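Long-range contact in peptide ABC transporter, peptide-binding protein (Thermus thermophilus, PDB 2D5W), which binds oligopeptides, here holding a pentapeptide, and probably delivers them to an ABC transporter for uptake into the cell: residues Gln38-Ala49 with Ser566-Trp577. Sequence-based numbering, arbitrary orientation.
Sequences QYLFAPFIGFNA and SAYSGGYGYPGW
Gln38 sets its CG anti to its own carbonyl carbon (chi1 -66°) and runs on extended, which carries the amide from helix 31-40 across to Tyr574, Pro575 and Trp577. There NE2 donates to Pro575 O at 2.8 Å, somewhat bent and tilted from the carbonyl plane; it also hydrogen-bonds Glu35 O in the same helix, and the two bonds fix the amide's rotation. The same nitrogen lies over one face of the Tyr574 ring, amide and ring planes 45° apart, while OE1 sits 3.1 Å from Tyr574 CE2 and touches Trp577 CB. Cutting Gln38 back to an alanine is likely to leave Pro575 O without this donor and open a gap beside the Tyr574 ring, whose own packing on the bound peptide could then be disturbed. Gly576 passes close to Tyr39, its CA 3.7 Å from Tyr39 OH, and a side chain on it would clash with the Tyr39 ring. Between the two backbones a water bridges Gly576 O and, by a weak contact, Gln38 O. In this family 5 solute-binding protein the loop between strands 560-561 and 583-584 packs against both helix 31-40 and strand 45-47, and Tyr572 on it hydrogen-bonds the peptide's backbone. Its type II turn, Tyr568 to Gly571, meets the strand: Gly570 N donates to Phe47 O (2.8 Å, 160°). With CG anti to its N, Phe47 lays its ring alongside the Tyr568 side chain and presents CD1 edge-on to Tyr568 O, 3.2 Å away. Farther along, Asn48 CA makes a CH-pi contact over the six-membered ring of Trp577, 3.9 Å from its centroid, and Ala49 N covers the same face; Trp577 NE1 is hydrogen-bonded to Val564 O.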
# COMPACT_ATOMS: atom_id res chain seq x y z
N GLN A 38 4.02 12.20 -1.65
CA GLN A 38 4.93 12.43 -2.77
C GLN A 38 5.06 13.94 -2.97
O GLN A 38 6.12 14.44 -3.35
CB GLN A 38 4.39 11.84 -4.06
CG GLN A 38 4.30 10.34 -4.10
CD GLN A 38 3.67 9.91 -5.40
OE1 GLN A 38 4.34 9.35 -6.27
NE2 GLN A 38 2.39 10.19 -5.55
N TYR A 39 3.97 14.66 -2.72
CA TYR A 39 3.98 16.11 -2.88
C TYR A 39 4.82 16.79 -1.81
O TYR A 39 5.43 17.84 -2.06
CB TYR A 39 2.55 16.67 -2.80
CG TYR A 39 1.67 16.29 -3.97
CD1 TYR A 39 1.08 15.02 -4.06
CD2 TYR A 39 1.46 17.18 -5.02
CE1 TYR A 39 0.31 14.66 -5.17
CE2 TYR A 39 0.70 16.83 -6.14
CZ TYR A 39 0.13 15.57 -6.20
OH TYR A 39 -0.60 15.22 -7.32
N LEU A 40 4.87 16.17 -0.64
CA LEU A 40 5.57 16.72 0.52
C LEU A 40 7.00 16.24 0.76
O LEU A 40 7.79 16.93 1.41
CB LEU A 40 4.75 16.41 1.78
CG LEU A 40 3.33 16.98 1.83
CD1 LEU A 40 2.58 16.36 3.00
CD2 LEU A 40 3.38 18.49 1.96
N PHE A 41 7.33 15.06 0.26
CA PHE A 41 8.65 14.47 0.45
C PHE A 41 9.14 13.85 -0.85
O PHE A 41 8.46 13.01 -1.44
CB PHE A 41 8.58 13.40 1.54
CG PHE A 41 8.24 13.95 2.90
CD1 PHE A 41 9.22 14.53 3.70
CD2 PHE A 41 6.92 13.95 3.35
CE1 PHE A 41 8.90 15.11 4.93
CE2 PHE A 41 6.59 14.52 4.58
CZ PHE A 41 7.58 15.10 5.37
N ALA A 42 10.31 14.28 -1.30
CA ALA A 42 10.87 13.77 -2.55
C ALA A 42 11.93 12.70 -2.31
O ALA A 42 12.69 12.76 -1.35
CB ALA A 42 11.46 14.92 -3.35
N PRO A 43 11.99 11.71 -3.20
CA PRO A 43 12.98 10.64 -3.07
C PRO A 43 14.33 11.05 -3.65
O PRO A 43 14.45 12.09 -4.31
CB PRO A 43 12.35 9.50 -3.86
CG PRO A 43 11.72 10.25 -5.01
CD PRO A 43 11.08 11.44 -4.33
N PHE A 44 15.35 10.24 -3.40
CA PHE A 44 16.66 10.50 -3.97
C PHE A 44 16.56 10.06 -5.43
O PHE A 44 17.01 10.76 -6.34
CB PHE A 44 17.74 9.68 -3.26
CG PHE A 44 18.05 10.17 -1.87
CD1 PHE A 44 17.99 9.30 -0.78
CD2 PHE A 44 18.40 11.49 -1.65
CE1 PHE A 44 18.27 9.76 0.50
CE2 PHE A 44 18.69 11.95 -0.37
CZ PHE A 44 18.62 11.08 0.71
N ILE A 45 15.94 8.90 -5.63
CA ILE A 45 15.73 8.33 -6.95
C ILE A 45 14.23 8.07 -7.11
O ILE A 45 13.62 7.42 -6.26
CB ILE A 45 16.47 6.98 -7.10
CG1 ILE A 45 17.97 7.18 -6.89
CG2 ILE A 45 16.18 6.37 -8.48
CD1 ILE A 45 18.63 8.12 -7.87
N GLY A 46 13.64 8.59 -8.18
CA GLY A 46 12.23 8.38 -8.41
C GLY A 46 12.01 7.28 -9.44
O GLY A 46 12.97 6.72 -9.96
N PHE A 47 10.74 6.96 -9.71
CA PHE A 47 10.40 5.94 -10.70
C PHE A 47 9.30 6.58 -11.54
O PHE A 47 8.21 6.86 -11.04
CB PHE A 47 9.90 4.67 -10.01
CG PHE A 47 9.99 3.44 -10.87
CD1 PHE A 47 8.84 2.76 -11.27
CD2 PHE A 47 11.23 2.95 -11.29
CE1 PHE A 47 8.92 1.61 -12.06
CE2 PHE A 47 11.32 1.80 -12.08
CZ PHE A 47 10.17 1.13 -12.46
N ASN A 48 9.58 6.81 -12.82
CA ASN A 48 8.62 7.48 -13.69
C ASN A 48 7.56 6.61 -14.36
O ASN A 48 7.53 5.39 -14.18
CB ASN A 48 9.35 8.34 -14.73
CG ASN A 48 10.15 7.53 -15.72
OD1 ASN A 48 9.82 6.39 -16.03
ND2 ASN A 48 11.21 8.13 -16.26
N ALA A 49 6.70 7.25 -15.14
CA ALA A 49 5.62 6.57 -15.83
C ALA A 49 6.10 5.56 -16.86
O ALA A 49 5.36 4.65 -17.24
CB ALA A 49 4.69 7.59 -16.49
N SER A 566 0.79 5.49 -14.22
CA SER A 566 1.00 4.28 -14.99
C SER A 566 0.91 3.14 -13.99
O SER A 566 0.70 3.37 -12.80
CB SER A 566 2.38 4.28 -15.66
OG SER A 566 3.41 4.21 -14.69
N ALA A 567 1.08 1.91 -14.46
CA ALA A 567 1.00 0.75 -13.57
C ALA A 567 1.89 0.87 -12.34
O ALA A 567 1.49 0.50 -11.23
CB ALA A 567 1.34 -0.52 -14.34
N TYR A 568 3.10 1.40 -12.53
CA TYR A 568 4.04 1.52 -11.42
C TYR A 568 4.68 2.90 -11.23
O TYR A 568 5.71 3.01 -10.56
CB TYR A 568 5.14 0.46 -11.57
CG TYR A 568 4.63 -0.96 -11.44
CD1 TYR A 568 4.55 -1.80 -12.55
CD2 TYR A 568 4.25 -1.48 -10.20
CE1 TYR A 568 4.11 -3.13 -12.42
CE2 TYR A 568 3.81 -2.79 -10.06
CZ TYR A 568 3.75 -3.61 -11.18
OH TYR A 568 3.35 -4.93 -11.05
N SER A 569 4.08 3.94 -11.79
CA SER A 569 4.63 5.28 -11.62
C SER A 569 4.72 5.60 -10.13
O SER A 569 3.78 5.33 -9.37
CB SER A 569 3.76 6.32 -12.33
OG SER A 569 2.42 6.29 -11.88
N GLY A 570 5.84 6.17 -9.70
CA GLY A 570 6.03 6.49 -8.30
C GLY A 570 6.17 5.22 -7.47
O GLY A 570 6.07 5.25 -6.25
N GLY A 571 6.39 4.11 -8.16
CA GLY A 571 6.54 2.83 -7.50
C GLY A 571 5.23 2.05 -7.39
O GLY A 571 5.15 0.91 -7.83
N TYR A 572 4.21 2.69 -6.83
CA TYR A 572 2.92 2.05 -6.62
C TYR A 572 1.85 2.31 -7.67
O TYR A 572 0.71 1.86 -7.52
CB TYR A 572 2.38 2.45 -5.24
CG TYR A 572 3.21 1.90 -4.11
CD1 TYR A 572 3.10 0.57 -3.71
CD2 TYR A 572 4.11 2.72 -3.42
CE1 TYR A 572 3.86 0.07 -2.66
CE2 TYR A 572 4.87 2.23 -2.37
CZ TYR A 572 4.74 0.90 -1.99
OH TYR A 572 5.49 0.41 -0.95
N GLY A 573 2.19 3.05 -8.71
CA GLY A 573 1.22 3.29 -9.75
C GLY A 573 0.18 4.33 -9.44
O GLY A 573 -1.02 4.04 -9.42
N TYR A 574 0.63 5.54 -9.16
CA TYR A 574 -0.29 6.63 -8.91
C TYR A 574 0.31 7.93 -9.42
O TYR A 574 1.48 7.98 -9.80
CB TYR A 574 -0.67 6.72 -7.42
CG TYR A 574 0.44 6.58 -6.40
CD1 TYR A 574 0.15 6.17 -5.10
CD2 TYR A 574 1.77 6.88 -6.71
CE1 TYR A 574 1.14 6.07 -4.13
CE2 TYR A 574 2.77 6.78 -5.75
CZ TYR A 574 2.45 6.37 -4.46
OH TYR A 574 3.43 6.27 -3.50
N PRO A 575 -0.51 8.98 -9.49
CA PRO A 575 -0.04 10.28 -9.96
C PRO A 575 0.71 11.00 -8.85
O PRO A 575 0.69 10.55 -7.70
CB PRO A 575 -1.34 10.99 -10.33
CG PRO A 575 -2.29 10.47 -9.30
CD PRO A 575 -1.97 9.00 -9.24
N GLY A 576 1.37 12.10 -9.19
CA GLY A 576 2.08 12.88 -8.19
C GLY A 576 3.55 12.57 -7.97
O GLY A 576 4.17 13.16 -7.09
N TRP A 577 4.10 11.66 -8.77
CA TRP A 577 5.51 11.28 -8.66
C TRP A 577 6.42 12.31 -9.33
O TRP A 577 7.65 12.24 -9.23
CB TRP A 577 5.71 9.91 -9.32
CG TRP A 577 5.16 9.87 -10.71
CD1 TRP A 577 3.87 9.61 -11.08
CD2 TRP A 577 5.85 10.24 -11.90
NE1 TRP A 577 3.72 9.80 -12.43
CE2 TRP A 577 4.92 10.19 -12.96
CE3 TRP A 577 7.17 10.61 -12.18
CZ2 TRP A 577 5.27 10.50 -14.28
CZ3 TRP A 577 7.52 10.92 -13.49
CH2 TRP A 577 6.57 10.86 -14.52
O HOH W 1 6.50 14.53 -6.77